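Long-range contacts in putative cytoplasmic protein (Salmonella typhimurium LT2, PDB 2Q02), which is of unknown function but folds as a xylose isomerase-like TIM barrel that binds zinc and may have isomerase activity: residues F165-H173 with S191-V201; R100-T111 with Q135-S146. All coordinates share one frame; numbering follows the deposited sequence.

In the fold
Both contacts join neighbouring parallel strands of one closed eight-stranded barrel, and strands 135-138 and 166-170 lie side by side in it, so that contact 2 hands over directly to contact 1; their centres are 11 Å apart. Contact 1 is the buried one, its centre about 6 Å from the centre of the chain, and contributes Asp170 and His197 to the zinc site. Contact 2 is partly buried: Glu139 reaches the same zinc ion, but beyond the strands the pairing continues into loops that come out to solvent. Both pack leucines and supply zinc ligands, two and one respectively; contact 2 differs at its outer end, where an asparagine, a serine and loop carbonyls meet.

Contact 1 of 2, residues F165-H173 with S191-V201. With ZN (zinc ion), chain E.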
loop_
_atom_site.group_PDB
_atom_site.type_symbol
_atom_site.label_atom_id
_atom_site.label_comp_id
_atom_site.label_asym_id
_atom_site.label_seq_id
_atom_site.Cartn_x
_atom_site.Cartn_y
_atom_site.Cartn_z
ATOM N N PHE A 165 -5.125 -13.835 4.709
ATOM C CA PHE A 165 -4.910 -12.511 4.143
ATOM C C PHE A 165 -5.543 -11.430 4.980
ATOM O O PHE A 165 -6.464 -11.688 5.765
ATOM C CB PHE A 165 -5.473 -12.391 2.716
ATOM C CG PHE A 165 -4.650 -13.083 1.645
ATOM C CD1 PHE A 165 -3.547 -13.889 1.954
ATOM C CD2 PHE A 165 -5.011 -12.943 0.311
ATOM C CE1 PHE A 165 -2.823 -14.525 0.951
ATOM C CE2 PHE A 165 -4.287 -13.561 -0.695
ATOM C CZ PHE A 165 -3.182 -14.347 -0.381
ATOM N N LYS A 166 -5.009 -10.212 4.822
ATOM C CA LYS A 166 -5.538 -9.034 5.498
ATOM C C LYS A 166 -5.810 -7.906 4.498
ATOM O O LYS A 166 -5.359 -7.930 3.362
ATOM C CB LYS A 166 -4.565 -8.552 6.570
ATOM C CG LYS A 166 -4.550 -9.385 7.853
ATOM C CD LYS A 166 -3.395 -8.962 8.750
ATOM C CE LYS A 166 -3.661 -9.221 10.223
ATOM N NZ LYS A 166 -3.242 -10.566 10.699
ATOM N N VAL A 167 -6.535 -6.898 4.943
ATOM C CA VAL A 167 -6.873 -5.787 4.091
ATOM C C VAL A 167 -5.834 -4.677 4.231
ATOM O O VAL A 167 -5.342 -4.402 5.337
ATOM C CB VAL A 167 -8.313 -5.248 4.420
ATOM C CG1 VAL A 167 -8.507 -3.811 3.957
ATOM C CG2 VAL A 167 -9.364 -6.157 3.806
ATOM N N LEU A 168 -5.509 -4.061 3.092
ATOM C CA LEU A 168 -4.656 -2.898 3.034
ATOM C C LEU A 168 -5.561 -1.653 2.902
ATOM O O LEU A 168 -6.217 -1.432 1.870
ATOM C CB LEU A 168 -3.717 -3.025 1.838
ATOM C CG LEU A 168 -2.506 -2.112 1.858
ATOM C CD1 LEU A 168 -1.617 -2.426 0.626
ATOM C CD2 LEU A 168 -2.902 -0.608 1.942
ATOM N N LEU A 169 -5.611 -0.867 3.971
ATOM C CA LEU A 169 -6.449 0.305 3.998
ATOM C C LEU A 169 -5.651 1.498 3.441
ATOM O O LEU A 169 -4.661 1.939 4.017
ATOM C CB LEU A 169 -6.935 0.558 5.433
ATOM C CG LEU A 169 -8.175 1.431 5.647
ATOM C CD1 LEU A 169 -8.437 1.488 7.138
ATOM C CD2 LEU A 169 -8.036 2.844 5.074
ATOM N N ASP A 170 -6.098 2.017 2.320
ATOM C CA ASP A 170 -5.470 3.164 1.703
ATOM C C ASP A 170 -6.393 4.400 1.858
ATOM O O ASP A 170 -7.544 4.386 1.402
ATOM C CB ASP A 170 -5.235 2.796 0.255
ATOM C CG ASP A 170 -4.436 3.801 -0.469
ATOM O OD1 ASP A 170 -4.820 4.982 -0.419
ATOM O OD2 ASP A 170 -3.442 3.397 -1.098
ATOM N N THR A 171 -5.914 5.452 2.530
ATOM C CA THR A 171 -6.783 6.588 2.883
ATOM C C THR A 171 -7.407 7.277 1.658
ATOM O O THR A 171 -8.516 7.792 1.744
ATOM C CB THR A 171 -6.058 7.660 3.685
ATOM O OG1 THR A 171 -4.916 8.105 2.943
ATOM C CG2 THR A 171 -5.642 7.127 5.060
ATOM N N PHE A 172 -6.697 7.284 0.537
ATOM C CA PHE A 172 -7.236 7.796 -0.713
ATOM C C PHE A 172 -8.407 6.948 -1.198
ATOM O O PHE A 172 -9.454 7.479 -1.626
ATOM C CB PHE A 172 -6.149 7.818 -1.785
ATOM C CG PHE A 172 -6.651 8.109 -3.175
ATOM C CD1 PHE A 172 -7.046 7.081 -4.019
ATOM C CD2 PHE A 172 -6.676 9.418 -3.662
ATOM C CE1 PHE A 172 -7.481 7.364 -5.333
ATOM C CE2 PHE A 172 -7.096 9.704 -4.966
ATOM C CZ PHE A 172 -7.492 8.679 -5.803
ATOM N N HIS A 173 -8.215 5.634 -1.157
ATOM C CA HIS A 173 -9.248 4.723 -1.648
ATOM C C HIS A 173 -10.467 4.709 -0.729
ATOM O O HIS A 173 -11.594 4.613 -1.215
ATOM C CB HIS A 173 -8.684 3.333 -1.963
ATOM C CG HIS A 173 -7.739 3.348 -3.122
ATOM N ND1 HIS A 173 -8.137 3.700 -4.398
ATOM C CD2 HIS A 173 -6.409 3.105 -3.196
ATOM C CE1 HIS A 173 -7.092 3.650 -5.211
ATOM N NE2 HIS A 173 -6.035 3.284 -4.509
ATOM N N SER A 191 -8.135 -5.407 13.600
ATOM C CA SER A 191 -7.128 -6.440 13.704
ATOM C C SER A 191 -6.830 -7.105 12.356
ATOM O O SER A 191 -5.762 -7.690 12.190
ATOM C CB SER A 191 -7.576 -7.497 14.731
ATOM O OG SER A 191 -8.483 -8.424 14.140
ATOM N N ALA A 192 -7.773 -7.027 11.414
ATOM C CA ALA A 192 -7.637 -7.644 10.078
ATOM C C ALA A 192 -7.254 -6.636 9.001
ATOM O O ALA A 192 -7.434 -6.900 7.788
ATOM C CB ALA A 192 -8.936 -8.324 9.680
ATOM N N ILE A 193 -6.766 -5.483 9.449
ATOM C CA ILE A 193 -6.172 -4.474 8.581
ATOM C C ILE A 193 -4.667 -4.685 8.716
ATOM O O ILE A 193 -4.105 -4.482 9.806
ATOM C CB ILE A 193 -6.553 -3.035 9.041
ATOM C CG1 ILE A 193 -8.015 -2.737 8.727
ATOM C CG2 ILE A 193 -5.673 -1.972 8.364
ATOM C CD1 ILE A 193 -8.520 -1.491 9.426
ATOM N N GLY A 194 -4.008 -5.073 7.631
ATOM C CA GLY A 194 -2.589 -5.445 7.704
ATOM C C GLY A 194 -1.606 -4.314 7.457
ATOM O O GLY A 194 -0.429 -4.410 7.824
ATOM N N LEU A 195 -2.081 -3.263 6.797
ATOM C CA LEU A 195 -1.252 -2.108 6.499
ATOM C C LEU A 195 -2.130 -0.931 6.149
ATOM O O LEU A 195 -3.273 -1.114 5.731
ATOM C CB LEU A 195 -0.350 -2.439 5.338
ATOM C CG LEU A 195 0.610 -1.392 4.814
ATOM C CD1 LEU A 195 1.613 -1.080 5.851
ATOM C CD2 LEU A 195 1.297 -1.923 3.547
ATOM N N VAL A 196 -1.600 0.275 6.340
ATOM C CA VAL A 196 -2.303 1.495 5.933
ATOM C C VAL A 196 -1.405 2.323 5.019
ATOM O O VAL A 196 -0.212 2.479 5.300
ATOM C CB VAL A 196 -2.769 2.347 7.145
ATOM C CG1 VAL A 196 -3.427 3.616 6.686
ATOM C CG2 VAL A 196 -3.731 1.534 8.034
ATOM N N HIS A 197 -1.991 2.799 3.914
ATOM C CA HIS A 197 -1.322 3.643 2.940
ATOM C C HIS A 197 -1.865 5.072 3.082
ATOM O O HIS A 197 -3.087 5.298 2.987
ATOM C CB HIS A 197 -1.568 3.162 1.503
ATOM C CG HIS A 197 -0.647 2.074 1.041
ATOM N ND1 HIS A 197 -0.764 1.491 -0.197
ATOM C CD2 HIS A 197 0.388 1.448 1.652
ATOM C CE1 HIS A 197 0.165 0.562 -0.340
ATOM N NE2 HIS A 197 0.876 0.513 0.771
ATOM N N LEU A 198 -0.950 6.020 3.308
ATOM C CA LEU A 198 -1.276 7.411 3.531
ATOM C C LEU A 198 -0.733 8.220 2.355
ATOM O O LEU A 198 0.323 7.905 1.765
ATOM C CB LEU A 198 -0.661 7.933 4.837
ATOM C CG LEU A 198 -0.952 7.250 6.183
ATOM C CD1 LEU A 198 -0.093 7.871 7.315
ATOM C CD2 LEU A 198 -2.422 7.329 6.519
ATOM N N SER A 199 -1.510 9.241 2.004
ATOM C CA SER A 199 -1.131 10.246 1.030
ATOM C C SER A 199 -2.189 11.316 1.143
ATOM O O SER A 199 -3.301 11.048 1.620
ATOM C CB SER A 199 -1.053 9.691 -0.397
ATOM O OG SER A 199 -2.299 9.705 -1.042
ATOM N N GLY A 200 -1.826 12.525 0.742
ATOM C CA GLY A 200 -2.737 13.648 0.793
ATOM C C GLY A 200 -3.089 14.091 -0.607
ATOM O O GLY A 200 -2.351 13.817 -1.547
ATOM N N VAL A 201 -4.231 14.760 -0.725
ATOM C CA VAL A 201 -4.657 15.429 -1.961
ATOM C C VAL A 201 -5.112 16.832 -1.580
ATOM O O VAL A 201 -5.926 16.967 -0.678
ATOM C CB VAL A 201 -5.836 14.684 -2.585
ATOM C CG1 VAL A 201 -6.619 15.555 -3.567
ATOM C CG2 VAL A 201 -5.340 13.406 -3.241
HETATM ZN ZN ZN E . -2.191 2.029 -1.705
#
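Asp170 and His197 face each other at the zinc end of strands 166-170 and 193-198, the sixth and seventh strands of a TIM barrel, whose axes run parallel within 24° and approach to 4.4 Å. Asp170 OD2 lies 1.9 Å from the zinc ion and His197 ND1 2.1 Å from it; Glu139 and Glu245 complete the set of protein ligands. The carboxylate plane stands 81° from the imidazole plane, with OD2 at the ring edge and in its plane, where it and ND1 bind the same metal. With CG anti to the backbone carbonyl carbon (chi1 -84°), the His197 ring turns back along the sheet over Leu168, whose CD2 sits 3.7 Å from the ring centroid in a CH-pi contact. A hydrogen bond from His197 NE2 to Glu37 and one between Asp170 OD2 and Arg215 further fix the two ligands.

On the other face of the sheet Leu169 CD1 meets Ile193 CD1 at 3.8 Å, and helix 226-235 covers Leu169 and Val196. This tight layer between sheet and helices contrasts with the start of the strands, where Lys166 is exposed: its aliphatic chain runs alongside the backbone, CE coming within 3.3 Å of Ser191 O. Here a beta bulge shifts the register by one residue between the Val167-Ile193 and Leu168-Leu195 pairs. Gly194 passes close by the lysine, its N 3.7 Å from Lys166 CB, and that N donates to Val167 O. Further on, Leu169 N donates to Leu195 O and Leu169 O accepts from His197 N. As the chain passes into helix 171-176, Asp170 serves as N-cap, its OD1 accepting a weak bond from Phe172 N, while Thr171 N donates to His197 O at 2.9 Å.

Contact 2 of 2, residues R100-T111 with Q135-S146; sequences RALVLCPLNDGT and QGLVEPLGFRVS. With ZN (zinc ion), chain E.
Asn108 reaches across from one loop into the bend of another: its OD1 lies 3.0 Å from Ser146 N, yet the angle is too poor for a hydrogen bond, and that N-H is instead given to Phe143 O inside the type I turn 143-146. The amide is carried there by an Asn108 side chain with CG anti to the backbone N (chi1 -177°). It crosses Phe143 at about a right angle, ND2 approaching CD2 of the ring to 3.4 Å with the amide and ring planes 36° apart, while OD1 also touches Val145 CG2. Next to it Gly110 N donates to Val145 O at 2.9 Å, in the carbonyl plane and on a lone pair. Asp109 OD1 accepts from Thr111 N, an Asx turn that folds this exposed end.

Toward the barrel, Pro106 CD packs on Leu141 CG at 3.6 Å, and Ser146 OG donates to Leu141 O, which ties the second loop to itself. The first loop leads from strand 101-104 into helix 115-130 of a TIM-barrel beta-alpha-beta unit, and the second follows its other strand, 135-138. Five backbone bonds join the parallel pair, from Gln135 N to Arg100 O through to Glu139 N on Leu104 O, the latter almost straight at 177°. Ala101 CB meets Leu137 CD1 at 4.0 Å on the face that also carries Val103. Just past its strand, Glu139 stretches out with CG anti to the backbone N; OE2 binds the zinc ion at 2.1 Å, whereas OE1 rests against Val103 CG1 at 3.7 Å.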
loop_
_atom_site.group_PDB
_atom_site.type_symbol
_atom_site.label_atom_id
_atom_site.label_comp_id
_atom_site.label_asym_id
_atom_site.label_seq_id
_atom_site.Cartn_x
_atom_site.Cartn_y
_atom_site.Cartn_z
ATOM N N ARG A 100 7.950 -9.284 3.228
ATOM C CA ARG A 100 7.009 -9.970 4.096
ATOM C C ARG A 100 5.685 -10.263 3.378
ATOM O O ARG A 100 5.080 -11.316 3.558
ATOM C CB ARG A 100 6.723 -9.049 5.294
ATOM C CG ARG A 100 5.820 -9.642 6.365
ATOM C CD ARG A 100 5.980 -8.855 7.698
ATOM N NE ARG A 100 4.909 -7.872 7.925
ATOM C CZ ARG A 100 4.995 -6.836 8.758
ATOM N NH1 ARG A 100 6.103 -6.583 9.451
ATOM N NH2 ARG A 100 3.959 -6.035 8.892
ATOM N N ALA A 101 5.240 -9.304 2.578
ATOM C CA ALA A 101 3.916 -9.359 2.000
ATOM C C ALA A 101 3.944 -8.943 0.522
ATOM O O ALA A 101 4.872 -8.231 0.061
ATOM C CB ALA A 101 2.968 -8.439 2.794
ATOM N N LEU A 102 2.926 -9.400 -0.211
ATOM C CA LEU A 102 2.677 -8.918 -1.561
ATOM C C LEU A 102 1.245 -8.384 -1.611
ATOM O O LEU A 102 0.290 -8.992 -1.075
ATOM C CB LEU A 102 2.914 -10.012 -2.606
ATOM C CG LEU A 102 2.509 -9.822 -4.072
ATOM C CD1 LEU A 102 3.359 -8.769 -4.737
ATOM C CD2 LEU A 102 2.639 -11.119 -4.810
ATOM N N VAL A 103 1.111 -7.228 -2.258
ATOM C CA VAL A 103 -0.170 -6.534 -2.347
ATOM C C VAL A 103 -0.984 -7.002 -3.543
ATOM O O VAL A 103 -0.454 -7.176 -4.646
ATOM C CB VAL A 103 0.045 -5.006 -2.472
ATOM C CG1 VAL A 103 -1.287 -4.287 -2.676
ATOM C CG2 VAL A 103 0.754 -4.464 -1.255
ATOM N N LEU A 104 -2.288 -7.156 -3.324
ATOM C CA LEU A 104 -3.236 -7.619 -4.355
ATOM C C LEU A 104 -4.294 -6.536 -4.648
ATOM O O LEU A 104 -4.954 -6.019 -3.729
ATOM C CB LEU A 104 -3.940 -8.888 -3.878
ATOM C CG LEU A 104 -3.029 -10.084 -3.590
ATOM C CD1 LEU A 104 -3.721 -11.100 -2.714
ATOM C CD2 LEU A 104 -2.573 -10.762 -4.873
ATOM N N CYS A 105 -4.441 -6.188 -5.923
ATOM C CA CYS A 105 -5.377 -5.154 -6.328
ATOM C C CYS A 105 -6.451 -5.713 -7.232
ATOM O O CYS A 105 -6.135 -6.460 -8.172
ATOM C CB CYS A 105 -4.650 -4.044 -7.097
ATOM S SG CYS A 105 -3.614 -3.001 -6.048
ATOM N N PRO A 106 -7.715 -5.290 -7.011
ATOM C CA PRO A 106 -8.856 -5.838 -7.751
ATOM C C PRO A 106 -8.968 -5.250 -9.135
ATOM O O PRO A 106 -8.454 -4.171 -9.382
ATOM C CB PRO A 106 -10.068 -5.374 -6.931
ATOM C CG PRO A 106 -9.627 -4.022 -6.377
ATOM C CD PRO A 106 -8.132 -4.215 -6.083
ATOM N N LEU A 107 -9.664 -5.955 -10.016
ATOM C CA LEU A 107 -9.980 -5.441 -11.347
ATOM C C LEU A 107 -10.645 -4.066 -11.229
ATOM O O LEU A 107 -11.466 -3.827 -10.342
ATOM C CB LEU A 107 -10.881 -6.410 -12.134
ATOM C CG LEU A 107 -11.214 -6.008 -13.579
ATOM C CD1 LEU A 107 -10.004 -6.192 -14.510
ATOM C CD2 LEU A 107 -12.407 -6.768 -14.123
ATOM N N ASN A 108 -10.273 -3.162 -12.128
ATOM C CA ASN A 108 -10.703 -1.764 -12.024
ATOM C C ASN A 108 -10.935 -1.219 -13.427
ATOM O O ASN A 108 -10.319 -0.256 -13.847
ATOM C CB ASN A 108 -9.689 -0.944 -11.192
ATOM C CG ASN A 108 -10.101 0.518 -10.979
ATOM O OD1 ASN A 108 -11.176 0.817 -10.486
ATOM N ND2 ASN A 108 -9.204 1.433 -11.328
ATOM N N ASP A 109 -11.812 -1.884 -14.169
ATOM C CA ASP A 109 -12.123 -1.485 -15.553
ATOM C C ASP A 109 -13.639 -1.291 -15.799
ATOM O O ASP A 109 -14.099 -1.240 -16.950
ATOM C CB ASP A 109 -11.544 -2.485 -16.582
ATOM C CG ASP A 109 -12.293 -3.828 -16.614
ATOM O OD1 ASP A 109 -13.304 -3.984 -15.893
ATOM O OD2 ASP A 109 -11.850 -4.729 -17.363
ATOM N N GLY A 110 -14.412 -1.195 -14.716
ATOM C CA GLY A 110 -15.853 -0.951 -14.829
ATOM C C GLY A 110 -16.691 -2.203 -15.009
ATOM O O GLY A 110 -17.904 -2.129 -15.183
ATOM N N THR A 111 -16.034 -3.353 -14.954
ATOM C CA THR A 111 -16.676 -4.635 -15.130
ATOM C C THR A 111 -16.901 -5.291 -13.775
ATOM O O THR A 111 -16.073 -5.191 -12.875
ATOM C CB THR A 111 -15.853 -5.524 -16.045
ATOM O OG1 THR A 111 -16.094 -5.111 -17.393
ATOM C CG2 THR A 111 -16.243 -6.955 -15.924
ATOM N N GLN A 135 2.829 -13.231 2.920
ATOM C CA GLN A 135 1.513 -12.753 3.348
ATOM C C GLN A 135 0.849 -11.991 2.232
ATOM O O GLN A 135 1.504 -11.364 1.402
ATOM C CB GLN A 135 1.613 -11.843 4.575
ATOM C CG GLN A 135 2.060 -12.559 5.870
ATOM C CD GLN A 135 2.504 -11.601 6.977
ATOM O OE1 GLN A 135 2.275 -10.380 6.919
ATOM N NE2 GLN A 135 3.161 -12.151 7.987
ATOM N N GLY A 136 -0.468 -12.048 2.206
ATOM C CA GLY A 136 -1.240 -11.323 1.205
ATOM C C GLY A 136 -1.975 -10.136 1.794
ATOM O O GLY A 136 -2.578 -10.220 2.872
ATOM N N LEU A 137 -1.913 -9.022 1.076
ATOM C CA LEU A 137 -2.644 -7.829 1.449
ATOM C C LEU A 137 -3.600 -7.436 0.301
ATOM O O LEU A 137 -3.156 -7.077 -0.809
ATOM C CB LEU A 137 -1.664 -6.686 1.764
ATOM C CG LEU A 137 -0.885 -6.767 3.067
ATOM C CD1 LEU A 137 0.111 -5.638 3.135
ATOM C CD2 LEU A 137 -1.849 -6.741 4.260
ATOM N N VAL A 138 -4.906 -7.538 0.568
ATOM C CA VAL A 138 -5.928 -7.152 -0.401
ATOM C C VAL A 138 -6.231 -5.677 -0.242
ATOM O O VAL A 138 -6.677 -5.243 0.827
ATOM C CB VAL A 138 -7.215 -7.945 -0.184
ATOM C CG1 VAL A 138 -8.319 -7.418 -1.062
ATOM C CG2 VAL A 138 -6.963 -9.456 -0.431
ATOM N N GLU A 139 -5.974 -4.903 -1.289
ATOM C CA GLU A 139 -6.214 -3.454 -1.252
ATOM C C GLU A 139 -7.411 -3.085 -2.108
ATOM O O GLU A 139 -7.297 -3.046 -3.334
ATOM C CB GLU A 139 -5.020 -2.687 -1.798
ATOM C CG GLU A 139 -5.232 -1.173 -1.864
ATOM C CD GLU A 139 -3.938 -0.408 -2.014
ATOM O OE1 GLU A 139 -2.961 -1.001 -2.507
ATOM O OE2 GLU A 139 -3.904 0.786 -1.643
ATOM N N PRO A 140 -8.560 -2.819 -1.481
ATOM C CA PRO A 140 -9.663 -2.238 -2.222
ATOM C C PRO A 140 -9.304 -0.877 -2.855
ATOM O O PRO A 140 -8.578 -0.062 -2.254
ATOM C CB PRO A 140 -10.760 -2.044 -1.163
ATOM C CG PRO A 140 -10.387 -2.853 -0.000
ATOM C CD PRO A 140 -8.901 -3.084 -0.071
ATOM N N LEU A 141 -9.808 -0.670 -4.078
ATOM C CA LEU A 141 -9.654 0.578 -4.806
ATOM C C LEU A 141 -10.984 1.284 -4.818
ATOM O O LEU A 141 -12.001 0.695 -5.171
ATOM C CB LEU A 141 -9.227 0.330 -6.247
ATOM C CG LEU A 141 -8.034 -0.587 -6.449
ATOM C CD1 LEU A 141 -7.868 -0.883 -7.904
ATOM C CD2 LEU A 141 -6.773 0.011 -5.880
ATOM N N GLY A 142 -10.975 2.555 -4.443
ATOM C CA GLY A 142 -12.215 3.325 -4.281
ATOM C C GLY A 142 -12.875 3.832 -5.556
ATOM O O GLY A 142 -14.011 4.295 -5.517
ATOM N N PHE A 143 -12.179 3.763 -6.687
ATOM C CA PHE A 143 -12.746 4.224 -7.944
ATOM C C PHE A 143 -14.121 3.620 -8.189
ATOM O O PHE A 143 -14.375 2.458 -7.868
ATOM C CB PHE A 143 -11.855 3.888 -9.129
ATOM C CG PHE A 143 -10.484 4.423 -8.992
ATOM C CD1 PHE A 143 -10.248 5.785 -9.137
ATOM C CD2 PHE A 143 -9.427 3.580 -8.656
ATOM C CE1 PHE A 143 -9.003 6.290 -8.968
ATOM C CE2 PHE A 143 -8.166 4.082 -8.492
ATOM C CZ PHE A 143 -7.951 5.447 -8.652
ATOM N N ARG A 144 -15.014 4.411 -8.779
ATOM C CA ARG A 144 -16.335 3.900 -9.170
ATOM C C ARG A 144 -16.296 2.691 -10.096
ATOM O O ARG A 144 -17.226 1.875 -10.080
ATOM C CB ARG A 144 -17.195 4.946 -9.852
ATOM C CG ARG A 144 -18.001 5.757 -8.894
ATOM C CD ARG A 144 -18.473 7.058 -9.511
ATOM N NE ARG A 144 -19.508 7.634 -8.659
ATOM C CZ ARG A 144 -20.781 7.861 -9.007
ATOM N NH1 ARG A 144 -21.236 7.611 -10.246
ATOM N NH2 ARG A 144 -21.610 8.378 -8.101
ATOM N N VAL A 145 -15.243 2.591 -10.908
ATOM C CA VAL A 145 -15.080 1.448 -11.824
ATOM C C VAL A 145 -14.419 0.215 -11.178
ATOM O O VAL A 145 -14.232 -0.804 -11.831
ATOM C CB VAL A 145 -14.387 1.886 -13.109
ATOM C CG1 VAL A 145 -15.295 2.857 -13.853
ATOM C CG2 VAL A 145 -13.010 2.531 -12.804
ATOM N N SER A 146 -14.095 0.316 -9.892
ATOM C CA SER A 146 -13.443 -0.761 -9.148
ATOM C C SER A 146 -14.417 -1.876 -8.825
ATOM O O SER A 146 -15.555 -1.630 -8.438
ATOM C CB SER A 146 -12.839 -0.239 -7.851
ATOM O OG SER A 146 -12.497 -1.298 -6.986
HETATM ZN ZN ZN E . -2.191 2.029 -1.705
HETATM O O HOH W 1 -14.036 -3.591 -12.392
#